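Local coordinates for TRAP solute Binding Protein (Uncultured marine bacterium, PDB 5I7I) that binds aromatic acids such as 3-hydroxybenzoate as the extracellular solute-binding component of a TRAP transporter, and probably delivers them to its membrane partners for uptake, at residues K137-F142 with F240-A245; T117-Q122 with A262-A267; F99-A104 with R321-A326; E49-E54 with K255-N260. All blocks are in the same frame, centred on the assembly; numbering follows the deposited sequence.

How the interactions relate
Interactions 1 and 2 are buried and share an element. The edge strand 136-143 pairs with 237-243 in interaction 1, and helix 114-126 of interaction 2 packs against that same strand. Leu139 O to Gly263 N (2.8 Å) and Gln122 OE1 to Val141 N (2.9 Å) tie them together. Interaction 4 is partly buried and lies farther out. It meets interaction 1 through the salt bridge from Lys137 NZ to Asp259 OD1 (2.6 Å). Interaction 3 is a surface contact and touches only interaction 2, where Leu121 meets Leu102. Backbone bonds dominate interaction 1 and apolar packing interaction 2. A salt bridge crosses interaction 3, whereas in interaction 4 it lies within one helix beside a valine contact.

Interaction 1 (K137-F142 with F240-A245); sequences KVLAVF and FLMNKA
Lys137 and Met242 form a hydrogen-bonded pair of an antiparallel beta sheet, where the edge strand 136-143 joins strand 237-243. Met242 N reaches Lys137 O at 2.8 Å, almost straight at 174°. A classic beta bulge follows. Leu139 N and Ala140 N both donate to Phe240 O, at 2.9 and 3.1 Å, and the register shifts by one residue. The bulge turns Leu139 toward the partner strand, and there the packing is tight. Leu139 CD1 sits over the centre of the Phe240 ring, 3.8 Å from its centroid, in a CH-pi contact. Phe43 and Trp47 of helix 38-54 meet the same ring edge-to-face. The side chains at the Lys137 end are looser and partly exposed. That of Lys137 starts beside Met242, with CB to CB at 3.9 Å. Its CG points away from the backbone N (chi1 169°) and the chain bends at the next bond, which leads the ammonium away to Asp259. Lys244 is exposed here, its amine bound to Lys134 O. At the other end the Phe142 ring meets that of Trp89, which lines the 3-hydroxybenzoate pocket. Phe142 CE1 rests 4.0 Å from Phe240 CB.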
loop_
_atom_site.group_PDB
_atom_site.type_symbol
_atom_site.label_atom_id
_atom_site.label_comp_id
_atom_site.label_asym_id
_atom_site.label_seq_id
_atom_site.Cartn_x
_atom_site.Cartn_y
_atom_site.Cartn_z
ATOM N N LYS A 137 3.453 -16.594 -7.405
ATOM C CA LYS A 137 2.382 -17.163 -6.598
ATOM C C LYS A 137 1.844 -16.035 -5.729
ATOM O O LYS A 137 2.553 -15.513 -4.852
ATOM C CB LYS A 137 2.891 -18.327 -5.740
ATOM C CG LYS A 137 1.907 -18.796 -4.674
ATOM C CD LYS A 137 0.601 -19.326 -5.239
ATOM C CE LYS A 137 -0.329 -19.716 -4.088
ATOM N NZ LYS A 137 -1.600 -20.330 -4.578
ATOM N N VAL A 138 0.596 -15.669 -5.955
ATOM C CA VAL A 138 -0.014 -14.584 -5.199
ATOM C C VAL A 138 -0.451 -15.143 -3.855
ATOM O O VAL A 138 -1.216 -16.116 -3.796
ATOM C CB VAL A 138 -1.208 -13.981 -5.945
ATOM C CG1 VAL A 138 -1.928 -12.945 -5.068
ATOM C CG2 VAL A 138 -0.761 -13.349 -7.259
ATOM N N LEU A 139 0.045 -14.552 -2.767
ATOM C CA LEU A 139 -0.516 -14.843 -1.456
ATOM C C LEU A 139 -1.674 -13.899 -1.168
ATOM O O LEU A 139 -2.791 -14.352 -0.890
ATOM C CB LEU A 139 0.556 -14.802 -0.362
ATOM C CG LEU A 139 1.757 -15.725 -0.617
ATOM C CD1 LEU A 139 2.800 -15.492 0.451
ATOM C CD2 LEU A 139 1.338 -17.192 -0.673
ATOM N N ALA A 140 -1.456 -12.593 -1.280
ATOM C CA ALA A 140 -2.576 -11.662 -1.236
ATOM C C ALA A 140 -2.123 -10.346 -1.812
ATOM O O ALA A 140 -0.947 -9.989 -1.723
ATOM C CB ALA A 140 -3.068 -11.432 0.193
ATOM N N VAL A 141 -3.072 -9.631 -2.404
ATOM C CA VAL A 141 -2.922 -8.223 -2.736
ATOM C C VAL A 141 -3.941 -7.453 -1.912
ATOM O O VAL A 141 -5.102 -7.867 -1.807
ATOM C CB VAL A 141 -3.143 -7.989 -4.237
ATOM C CG1 VAL A 141 -2.980 -6.517 -4.591
ATOM C CG2 VAL A 141 -2.169 -8.826 -5.050
ATOM N N PHE A 142 -3.485 -6.384 -1.266
ATOM C CA PHE A 142 -4.314 -5.630 -0.338
ATOM C C PHE A 142 -3.753 -4.217 -0.249
ATOM O O PHE A 142 -2.887 -3.835 -1.039
ATOM C CB PHE A 142 -4.440 -6.356 1.004
ATOM C CG PHE A 142 -3.146 -6.682 1.701
ATOM C CD1 PHE A 142 -2.495 -7.888 1.465
ATOM C CD2 PHE A 142 -2.608 -5.814 2.636
ATOM C CE1 PHE A 142 -1.353 -8.216 2.160
ATOM C CE2 PHE A 142 -1.466 -6.145 3.334
ATOM C CZ PHE A 142 -0.839 -7.343 3.078
ATOM N N PHE A 240 1.878 -9.299 -1.492
ATOM C CA PHE A 240 2.401 -10.361 -0.634
ATOM C C PHE A 240 2.505 -11.571 -1.553
ATOM O O PHE A 240 1.485 -12.139 -1.956
ATOM C CB PHE A 240 1.462 -10.584 0.548
ATOM C CG PHE A 240 1.989 -11.534 1.620
ATOM C CD1 PHE A 240 3.303 -11.506 2.062
ATOM C CD2 PHE A 240 1.096 -12.418 2.236
ATOM C CE1 PHE A 240 3.711 -12.371 3.082
ATOM C CE2 PHE A 240 1.500 -13.266 3.217
ATOM C CZ PHE A 240 2.801 -13.257 3.634
ATOM N N LEU A 241 3.734 -11.893 -1.962
ATOM C CA LEU A 241 3.987 -12.791 -3.079
ATOM C C LEU A 241 4.987 -13.866 -2.703
ATOM O O LEU A 241 5.896 -13.639 -1.906
ATOM C CB LEU A 241 4.617 -12.014 -4.244
ATOM C CG LEU A 241 3.846 -10.809 -4.774
ATOM C CD1 LEU A 241 4.662 -10.173 -5.878
ATOM C CD2 LEU A 241 2.488 -11.213 -5.269
ATOM N N MET A 242 4.821 -15.039 -3.312
ATOM C CA MET A 242 5.742 -16.149 -3.152
ATOM C C MET A 242 6.326 -16.496 -4.514
ATOM O O MET A 242 5.676 -16.351 -5.559
ATOM C CB MET A 242 4.988 -17.354 -2.589
ATOM C CG MET A 242 5.848 -18.579 -2.313
ATOM S SD MET A 242 4.941 -19.852 -1.445
ATOM C CE MET A 242 5.105 -19.362 0.251
ATOM N N ASN A 243 7.558 -16.989 -4.499
ATOM C CA ASN A 243 8.173 -17.460 -5.730
ATOM C C ASN A 243 7.376 -18.635 -6.286
ATOM O O ASN A 243 7.033 -19.573 -5.558
ATOM C CB ASN A 243 9.607 -17.881 -5.443
ATOM C CG ASN A 243 10.282 -18.511 -6.652
ATOM O OD1 ASN A 243 10.400 -19.725 -6.748
ATOM N ND2 ASN A 243 10.718 -17.678 -7.580
ATOM N N LYS A 244 7.080 -18.579 -7.584
ATOM C CA LYS A 244 6.212 -19.580 -8.191
ATOM C C LYS A 244 6.846 -20.963 -8.146
ATOM O O LYS A 244 6.198 -21.932 -7.749
ATOM C CB LYS A 244 5.898 -19.169 -9.631
ATOM C CG LYS A 244 4.748 -19.914 -10.286
ATOM C CD LYS A 244 4.277 -19.158 -11.522
ATOM C CE LYS A 244 2.889 -19.587 -11.951
ATOM N NZ LYS A 244 2.475 -18.819 -13.157
ATOM N N ALA A 245 8.110 -21.083 -8.567
ATOM C CA ALA A 245 8.752 -22.393 -8.597
ATOM C C ALA A 245 8.799 -23.008 -7.203
ATOM O O ALA A 245 8.607 -24.223 -7.040
ATOM C CB ALA A 245 10.155 -22.271 -9.189
#

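Interaction 2 (T117-Q122 with A262-A267); sequences TSQALQ and AGLALA
Gln122 swings its CG to the far side of CA from the backbone N (chi1 -178°), then bends at the next bond (chi2 67°), which lays the aliphatic part of the chain over the first turn of the helix that carries Leu264. Leu264 starts the same way, with CG trans to N (chi1 -169°), and its CD1 branch reaches back to helix 114-126. This is helix-to-helix packing in the solute-binding protein fold, between the middle of helix 114-126 and the N-terminal end of helix 264-287. Gly263 is the N-cap residue of the second helix. Gln122 CG lies 3.8 Å from Leu264 N, just at that helix start. Leu264 CD1 lies 3.5 Å from Gln119 O and 4.0 Å from Gln122 CB. Ala267 takes the next turn, and its small side chain is consistent with the close approach of the helices there. Gln119 and Ala267 have their CA atoms 5.5 Å apart.

No hydrogen bond crosses between the two segments. The amide of Gln122 is nevertheless buried and held at both ends. OE1 accepts from Val141 N of the edge strand, and NE2 donates to Asp126. Ser118 OG likewise turns to Ala114 O and Cys143 N. Tyr339 of the C-terminal helix packs on both Gln119 and Leu264. Ala267 CB meets Gln122 CB at 3.5 Å, and Ser118 CB rests 3.4 Å from Ala267 O.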
loop_
_atom_site.group_PDB
_atom_site.type_symbol
_atom_site.label_atom_id
_atom_site.label_comp_id
_atom_site.label_asym_id
_atom_site.label_seq_id
_atom_site.Cartn_x
_atom_site.Cartn_y
_atom_site.Cartn_z
ATOM N N THR A 117 -11.501 -2.381 0.326
ATOM C CA THR A 117 -10.673 -2.121 -0.839
ATOM C C THR A 117 -9.694 -3.261 -1.072
ATOM O O THR A 117 -9.348 -3.559 -2.218
ATOM C CB THR A 117 -9.976 -0.761 -0.685
ATOM O OG1 THR A 117 -10.939 0.245 -0.323
ATOM C CG2 THR A 117 -9.361 -0.333 -2.003
ATOM N N SER A 118 -9.244 -3.915 -0.003
ATOM C CA SER A 118 -8.331 -5.044 -0.144
ATOM C C SER A 118 -9.016 -6.249 -0.778
ATOM O O SER A 118 -8.413 -6.930 -1.614
ATOM C CB SER A 118 -7.767 -5.433 1.216
ATOM O OG SER A 118 -6.899 -4.445 1.708
ATOM N N GLN A 119 -10.245 -6.580 -0.356
ATOM C CA GLN A 119 -10.985 -7.649 -1.016
ATOM C C GLN A 119 -11.220 -7.328 -2.488
ATOM O O GLN A 119 -11.118 -8.208 -3.351
ATOM C CB GLN A 119 -12.310 -7.863 -0.301
ATOM C CG GLN A 119 -12.128 -8.484 1.049
ATOM C CD GLN A 119 -13.412 -8.588 1.811
ATOM O OE1 GLN A 119 -14.090 -9.617 1.783
ATOM N NE2 GLN A 119 -13.795 -7.493 2.456
ATOM N N ALA A 120 -11.556 -6.072 -2.777
ATOM C CA ALA A 120 -11.715 -5.644 -4.158
ATOM C C ALA A 120 -10.433 -5.894 -4.947
ATOM O O ALA A 120 -10.474 -6.450 -6.044
ATOM C CB ALA A 120 -12.111 -4.168 -4.190
ATOM N N LEU A 121 -9.279 -5.492 -4.395
ATOM C CA LEU A 121 -7.998 -5.718 -5.063
ATOM C C LEU A 121 -7.765 -7.196 -5.331
ATOM O O LEU A 121 -7.302 -7.580 -6.413
ATOM C CB LEU A 121 -6.851 -5.189 -4.205
ATOM C CG LEU A 121 -6.491 -3.733 -4.480
ATOM C CD1 LEU A 121 -5.730 -3.145 -3.308
ATOM C CD2 LEU A 121 -5.672 -3.635 -5.768
ATOM N N GLN A 122 -8.005 -8.045 -4.330
ATOM C CA GLN A 122 -7.743 -9.468 -4.528
ATOM C C GLN A 122 -8.637 -10.060 -5.620
ATOM O O GLN A 122 -8.168 -10.819 -6.476
ATOM C CB GLN A 122 -7.901 -10.215 -3.210
ATOM C CG GLN A 122 -7.596 -11.704 -3.346
ATOM C CD GLN A 122 -6.144 -11.964 -3.647
ATOM O OE1 GLN A 122 -5.265 -11.364 -3.031
ATOM N NE2 GLN A 122 -5.871 -12.872 -4.585
ATOM N N ALA A 262 -3.926 -17.915 2.045
ATOM C CA ALA A 262 -3.765 -17.076 0.872
ATOM C C ALA A 262 -5.151 -16.731 0.348
ATOM O O ALA A 262 -6.172 -17.251 0.816
ATOM C CB ALA A 262 -2.919 -17.770 -0.205
ATOM N N GLY A 263 -5.170 -15.850 -0.634
ATOM C CA GLY A 263 -6.367 -15.570 -1.398
ATOM C C GLY A 263 -7.273 -14.545 -0.730
ATOM O O GLY A 263 -6.856 -13.764 0.118
ATOM N N LEU A 264 -8.543 -14.573 -1.121
ATOM C CA LEU A 264 -9.490 -13.547 -0.678
ATOM C C LEU A 264 -9.607 -13.473 0.843
ATOM O O LEU A 264 -9.718 -12.383 1.408
ATOM C CB LEU A 264 -10.851 -13.812 -1.321
ATOM C CG LEU A 264 -11.871 -12.695 -1.157
ATOM C CD1 LEU A 264 -11.439 -11.442 -1.927
ATOM C CD2 LEU A 264 -13.230 -13.183 -1.632
ATOM N N ALA A 265 -9.625 -14.622 1.518
ATOM C CA ALA A 265 -9.721 -14.601 2.975
ATOM C C ALA A 265 -8.533 -13.882 3.591
ATOM O O ALA A 265 -8.685 -13.152 4.577
ATOM C CB ALA A 265 -9.844 -16.019 3.536
ATOM N N LEU A 266 -7.337 -14.084 3.038
ATOM C CA LEU A 266 -6.174 -13.370 3.560
ATOM C C LEU A 266 -6.255 -11.884 3.240
ATOM O O LEU A 266 -5.914 -11.047 4.073
ATOM C CB LEU A 266 -4.871 -13.979 3.041
ATOM C CG LEU A 266 -3.611 -13.283 3.534
ATOM C CD1 LEU A 266 -3.494 -13.371 5.059
ATOM C CD2 LEU A 266 -2.365 -13.883 2.884
ATOM N N ALA A 267 -6.717 -11.539 2.041
ATOM C CA ALA A 267 -6.838 -10.130 1.706
ATOM C C ALA A 267 -7.829 -9.434 2.625
ATOM O O ALA A 267 -7.601 -8.284 3.021
ATOM C CB ALA A 267 -7.264 -9.975 0.254
#

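Interaction 3 (F99-A104 with R321-A326)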
loop_
_atom_site.group_PDB
_atom_site.type_symbol
_atom_site.label_atom_id
_atom_site.label_comp_id
_atom_site.label_asym_id
_atom_site.label_seq_id
_atom_site.Cartn_x
_atom_site.Cartn_y
_atom_site.Cartn_z
ATOM N N PHE A 99 3.098 -3.159 -12.750
ATOM C CA PHE A 99 1.803 -3.749 -12.405
ATOM C C PHE A 99 0.726 -2.748 -12.801
ATOM O O PHE A 99 0.091 -2.112 -11.950
ATOM C CB PHE A 99 1.747 -4.118 -10.921
ATOM C CG PHE A 99 2.920 -4.949 -10.476
ATOM C CD1 PHE A 99 3.007 -6.299 -10.798
ATOM C CD2 PHE A 99 3.945 -4.370 -9.756
ATOM C CE1 PHE A 99 4.093 -7.055 -10.401
ATOM C CE2 PHE A 99 5.031 -5.115 -9.361
ATOM C CZ PHE A 99 5.107 -6.465 -9.669
ATOM N N PRO A 100 0.500 -2.585 -14.103
ATOM C CA PRO A 100 -0.300 -1.441 -14.559
ATOM C C PRO A 100 -1.755 -1.521 -14.157
ATOM O O PRO A 100 -2.383 -0.485 -13.891
ATOM C CB PRO A 100 -0.141 -1.480 -16.080
ATOM C CG PRO A 100 0.244 -2.907 -16.387
ATOM C CD PRO A 100 1.107 -3.322 -15.214
ATOM N N HIS A 101 -2.334 -2.724 -14.092
ATOM C CA HIS A 101 -3.731 -2.814 -13.682
ATOM C C HIS A 101 -3.930 -2.253 -12.286
ATOM O O HIS A 101 -4.969 -1.643 -11.995
ATOM C CB HIS A 101 -4.217 -4.260 -13.700
ATOM C CG HIS A 101 -4.383 -4.843 -15.067
ATOM N ND1 HIS A 101 -3.331 -5.360 -15.788
ATOM C CD2 HIS A 101 -5.490 -5.071 -15.808
ATOM C CE1 HIS A 101 -3.776 -5.819 -16.947
ATOM N NE2 HIS A 101 -5.088 -5.676 -16.974
ATOM N N LEU A 102 -2.958 -2.470 -11.406
ATOM C CA LEU A 102 -3.133 -2.100 -10.013
ATOM C C LEU A 102 -3.168 -0.590 -9.818
ATOM O O LEU A 102 -3.666 -0.122 -8.786
ATOM C CB LEU A 102 -2.044 -2.747 -9.154
ATOM C CG LEU A 102 -1.998 -4.280 -9.232
ATOM C CD1 LEU A 102 -0.947 -4.821 -8.259
ATOM C CD2 LEU A 102 -3.333 -4.916 -8.992
ATOM N N GLU A 103 -2.628 0.170 -10.765
ATOM C CA GLU A 103 -2.665 1.626 -10.697
ATOM C C GLU A 103 -4.087 2.153 -10.561
ATOM O O GLU A 103 -4.297 3.246 -10.021
ATOM C CB GLU A 103 -2.042 2.216 -11.973
ATOM C CG GLU A 103 -0.565 1.896 -12.150
ATOM C CD GLU A 103 -0.006 2.409 -13.455
ATOM O OE1 GLU A 103 -0.685 3.240 -14.094
ATOM O OE2 GLU A 103 1.104 1.962 -13.849
ATOM N N ALA A 104 -5.079 1.428 -11.077
ATOM C CA ALA A 104 -6.445 1.941 -11.009
ATOM C C ALA A 104 -6.875 2.141 -9.570
ATOM O O ALA A 104 -7.646 3.058 -9.271
ATOM C CB ALA A 104 -7.420 1.007 -11.721
ATOM N N ARG A 321 -1.511 1.704 -23.134
ATOM C CA ARG A 321 -0.755 0.525 -22.752
ATOM C C ARG A 321 -1.520 -0.763 -23.037
ATOM O O ARG A 321 -1.170 -1.824 -22.517
ATOM C CB ARG A 321 -0.334 0.639 -21.284
ATOM C CG ARG A 321 0.786 1.643 -21.097
ATOM C CD ARG A 321 1.154 1.789 -19.624
ATOM N NE ARG A 321 0.147 2.562 -18.893
ATOM C CZ ARG A 321 0.066 2.637 -17.568
ATOM N NH1 ARG A 321 0.909 1.953 -16.807
ATOM N NH2 ARG A 321 -0.865 3.396 -17.006
ATOM N N GLY A 322 -2.546 -0.702 -23.875
ATOM C CA GLY A 322 -3.263 -1.902 -24.260
ATOM C C GLY A 322 -4.326 -2.377 -23.309
ATOM O O GLY A 322 -4.778 -3.518 -23.438
ATOM N N LEU A 323 -4.750 -1.553 -22.359
ATOM C CA LEU A 323 -5.766 -1.930 -21.396
ATOM C C LEU A 323 -7.029 -1.132 -21.657
ATOM O O LEU A 323 -6.972 -0.032 -22.202
ATOM C CB LEU A 323 -5.285 -1.633 -19.975
ATOM C CG LEU A 323 -3.936 -2.243 -19.634
ATOM C CD1 LEU A 323 -3.632 -1.973 -18.175
ATOM C CD2 LEU A 323 -3.931 -3.737 -19.911
ATOM N N ASP A 324 -8.162 -1.687 -21.244
ATOM C CA ASP A 324 -9.439 -0.979 -21.313
ATOM C C ASP A 324 -9.559 -0.173 -20.023
ATOM O O ASP A 324 -10.115 -0.625 -19.008
ATOM C CB ASP A 324 -10.599 -1.951 -21.499
ATOM C CG ASP A 324 -11.916 -1.246 -21.758
ATOM O OD1 ASP A 324 -12.039 -0.065 -21.389
ATOM O OD2 ASP A 324 -12.818 -1.885 -22.346
ATOM N N GLY A 325 -9.036 1.054 -20.064
ATOM C CA GLY A 325 -8.949 1.850 -18.849
ATOM C C GLY A 325 -10.302 2.100 -18.221
ATOM O O GLY A 325 -10.456 2.009 -16.999
ATOM N N ALA A 326 -11.293 2.449 -19.035
ATOM C CA ALA A 326 -12.630 2.716 -18.496
ATOM C C ALA A 326 -13.211 1.478 -17.824
ATOM O O ALA A 326 -13.832 1.564 -16.756
ATOM C CB ALA A 326 -13.559 3.176 -19.620
#
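Glu103 OE1 takes a hydrogen bond from Arg321 NH2 at 2.9 Å and a second from Trp314 NE1. The other carboxylate oxygen, OE2, receives Arg321 NH1 at 3.0 Å. The arginine thus grips the carboxylate end-on with two nitrogens, one to each oxygen. Both bonds are nearly straight, at 165° and 168°. The two oxygens lie practically in the guanidinium plane and are met on their syn sides, although the carboxylate itself is turned 30° against that plane. Such a bidentate salt bridge fixes the rotation of both groups. Ser317 OG accepts from Arg321 NH2 as well. The Arg321 chain is bent at chi3, and its NH1 lies 3.7 Å from Pro100 CB.

Beside the ion pair is an apolar patch. Leu323 CD1 stands over the centre of the His101 ring, 4.0 Å from the centroid, in a CH-pi contact. Its CD2 branch approaches the ring at CE1, 3.6 Å away. The imidazole is anchored by ND1, which is hydrogen-bonded to Asp132 OD1. Pro100 CB adds a contact to Leu323 CD1 at 4.1 Å.

The contact lies on the surface. It joins the loop between strand 87-91 and helix 114-126 to the connection where helix 297-320 ends in a Schellman motif at Gly322 and helix 325-339 begins, with Leu328 of that helix packed on both His101 and Leu323.

Interaction 4 (E49-E54 with K255-N260)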
loop_
_atom_site.group_PDB
_atom_site.type_symbol
_atom_site.label_atom_id
_atom_site.label_comp_id
_atom_site.label_asym_id
_atom_site.label_seq_id
_atom_site.Cartn_x
_atom_site.Cartn_y
_atom_site.Cartn_z
ATOM N N GLU A 49 3.457 -17.818 11.783
ATOM C CA GLU A 49 3.144 -18.694 12.915
ATOM C C GLU A 49 1.970 -19.607 12.608
ATOM O O GLU A 49 1.946 -20.764 13.053
ATOM C CB GLU A 49 2.826 -17.866 14.148
ATOM C CG GLU A 49 4.012 -17.129 14.675
ATOM C CD GLU A 49 3.650 -15.998 15.617
ATOM O OE1 GLU A 49 2.457 -15.623 15.688
ATOM O OE2 GLU A 49 4.576 -15.499 16.294
ATOM N N LYS A 50 0.965 -19.091 11.890
ATOM C CA LYS A 50 -0.167 -19.920 11.505
ATOM C C LYS A 50 0.277 -20.988 10.517
ATOM O O LYS A 50 -0.139 -22.153 10.622
ATOM C CB LYS A 50 -1.288 -19.030 10.950
ATOM C CG LYS A 50 -2.580 -19.762 10.533
ATOM C CD LYS A 50 -3.696 -18.756 10.124
ATOM C CE LYS A 50 -5.006 -19.432 9.673
ATOM N NZ LYS A 50 -4.844 -20.310 8.475
ATOM N N VAL A 51 1.149 -20.609 9.570
ATOM C CA VAL A 51 1.689 -21.556 8.598
ATOM C C VAL A 51 2.526 -22.622 9.297
ATOM O O VAL A 51 2.459 -23.813 8.951
ATOM C CB VAL A 51 2.488 -20.810 7.512
ATOM C CG1 VAL A 51 3.345 -21.773 6.687
ATOM C CG2 VAL A 51 1.546 -20.048 6.581
ATOM N N LEU A 52 3.306 -22.219 10.301
ATOM C CA LEU A 52 4.094 -23.171 11.074
ATOM C C LEU A 52 3.181 -24.140 11.815
ATOM O O LEU A 52 3.368 -25.359 11.758
ATOM C CB LEU A 52 4.977 -22.408 12.060
ATOM C CG LEU A 52 6.007 -23.233 12.825
ATOM C CD1 LEU A 52 7.097 -23.743 11.884
ATOM C CD2 LEU A 52 6.612 -22.420 13.965
ATOM N N ALA A 53 2.175 -23.604 12.504
ATOM C CA ALA A 53 1.271 -24.439 13.289
ATOM C C ALA A 53 0.523 -25.423 12.403
ATOM O O ALA A 53 0.387 -26.604 12.745
ATOM C CB ALA A 53 0.288 -23.555 14.052
ATOM N N GLU A 54 0.004 -24.951 11.271
ATOM C CA GLU A 54 -0.858 -25.776 10.426
ATOM C C GLU A 54 -0.065 -26.789 9.603
ATOM O O GLU A 54 -0.644 -27.775 9.121
ATOM C CB GLU A 54 -1.807 -24.875 9.604
ATOM C CG GLU A 54 -2.790 -24.077 10.534
ATOM C CD GLU A 54 -3.748 -23.111 9.833
ATOM O OE1 GLU A 54 -3.586 -22.815 8.641
ATOM O OE2 GLU A 54 -4.694 -22.629 10.496
ATOM N N LYS A 255 1.214 -27.225 -0.109
ATOM C CA LYS A 255 0.452 -26.276 -0.916
ATOM C C LYS A 255 -0.867 -25.954 -0.237
ATOM O O LYS A 255 -1.287 -24.793 -0.193
ATOM C CB LYS A 255 0.173 -26.833 -2.312
ATOM C CG LYS A 255 1.352 -26.879 -3.242
ATOM C CD LYS A 255 0.870 -27.095 -4.668
ATOM C CE LYS A 255 1.992 -27.022 -5.686
ATOM N NZ LYS A 255 2.813 -28.238 -5.750
ATOM N N LYS A 256 -1.529 -26.967 0.317
ATOM C CA LYS A 256 -2.817 -26.724 0.950
ATOM C C LYS A 256 -2.690 -25.827 2.171
ATOM O O LYS A 256 -3.588 -25.020 2.438
ATOM C CB LYS A 256 -3.485 -28.047 1.305
ATOM C CG LYS A 256 -3.978 -28.811 0.102
ATOM C CD LYS A 256 -4.559 -30.151 0.527
ATOM C CE LYS A 256 -4.712 -31.100 -0.632
ATOM N NZ LYS A 256 -5.446 -30.487 -1.756
ATOM N N VAL A 257 -1.599 -25.948 2.932
ATOM C CA VAL A 257 -1.383 -25.019 4.043
ATOM C C VAL A 257 -1.206 -23.596 3.518
ATOM O O VAL A 257 -1.804 -22.636 4.035
ATOM C CB VAL A 257 -0.184 -25.463 4.899
ATOM C CG1 VAL A 257 0.144 -24.379 5.933
ATOM C CG2 VAL A 257 -0.473 -26.804 5.570
ATOM N N ILE A 258 -0.374 -23.430 2.491
ATOM C CA ILE A 258 -0.169 -22.103 1.931
ATOM C C ILE A 258 -1.492 -21.540 1.419
ATOM O O ILE A 258 -1.848 -20.390 1.705
ATOM C CB ILE A 258 0.899 -22.126 0.822
ATOM C CG1 ILE A 258 2.276 -22.540 1.371
ATOM C CG2 ILE A 258 0.958 -20.755 0.108
ATOM C CD1 ILE A 258 2.847 -21.611 2.447
ATOM N N ASP A 259 -2.258 -22.353 0.690
ATOM C CA ASP A 259 -3.481 -21.845 0.072
ATOM C C ASP A 259 -4.568 -21.566 1.101
ATOM O O ASP A 259 -5.391 -20.663 0.894
ATOM C CB ASP A 259 -3.924 -22.798 -1.029
ATOM C CG ASP A 259 -2.942 -22.805 -2.203
ATOM O OD1 ASP A 259 -2.375 -21.733 -2.484
ATOM O OD2 ASP A 259 -2.746 -23.842 -2.852
ATOM N N ASN A 260 -4.548 -22.269 2.231
ATOM C CA ASN A 260 -5.428 -21.962 3.353
ATOM C C ASN A 260 -5.034 -20.656 4.022
ATOM O O ASN A 260 -5.790 -20.135 4.853
ATOM C CB ASN A 260 -5.388 -23.114 4.362
ATOM C CG ASN A 260 -6.458 -23.008 5.454
ATOM O OD1 ASN A 260 -6.152 -23.053 6.651
ATOM N ND2 ASN A 260 -7.709 -22.906 5.045
HETATM O O HOH W 1 -7.375 -19.391 7.309
#
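Val257 faces helix 38-54 and carries the apolar part of this contact. Its CG1 meets Val51 CG1 at 4.2 Å and also lies 3.8 Å from Val51 O. Its other branch, CG2, reaches the end of the helix, 3.7 Å from Glu54 O. Ile258 starts away from the other helix, yet its tip returns to the contact, with CD1 4.3 Å from Val51 CG1. The two short helical segments run roughly antiparallel, at 146°, and their axes come no nearer than 9.8 Å. Ile59 of strand 59-64 packs on both Val51 and Val257.

Beside the valines lies a polar group of side chains. Lys50 NZ binds Glu54 OE1 at 2.8 Å within one helix, in a salt bridge one turn apart. The lysine chain is extended and then bends at its last torsion (chi4 -61°), which brings the amine over to the carboxylate. A water links Lys50 to the backbone of Asn260: it accepts from Lys50 NZ at 2.9 Å and donates to Asn260 O at 3.0 Å. Farther out, Asn261 ties these groups together. Its ND2 bonds both Glu54 OE1 and Val257 O, and its OD1 accepts from Lys50 NZ.

The contact therefore joins the C-terminal parts of two helices by a small apolar centre and a charged border with one bridging water. The lysine probably offsets the negative charge of Glu54 close to the backbone carbonyl of Asn260.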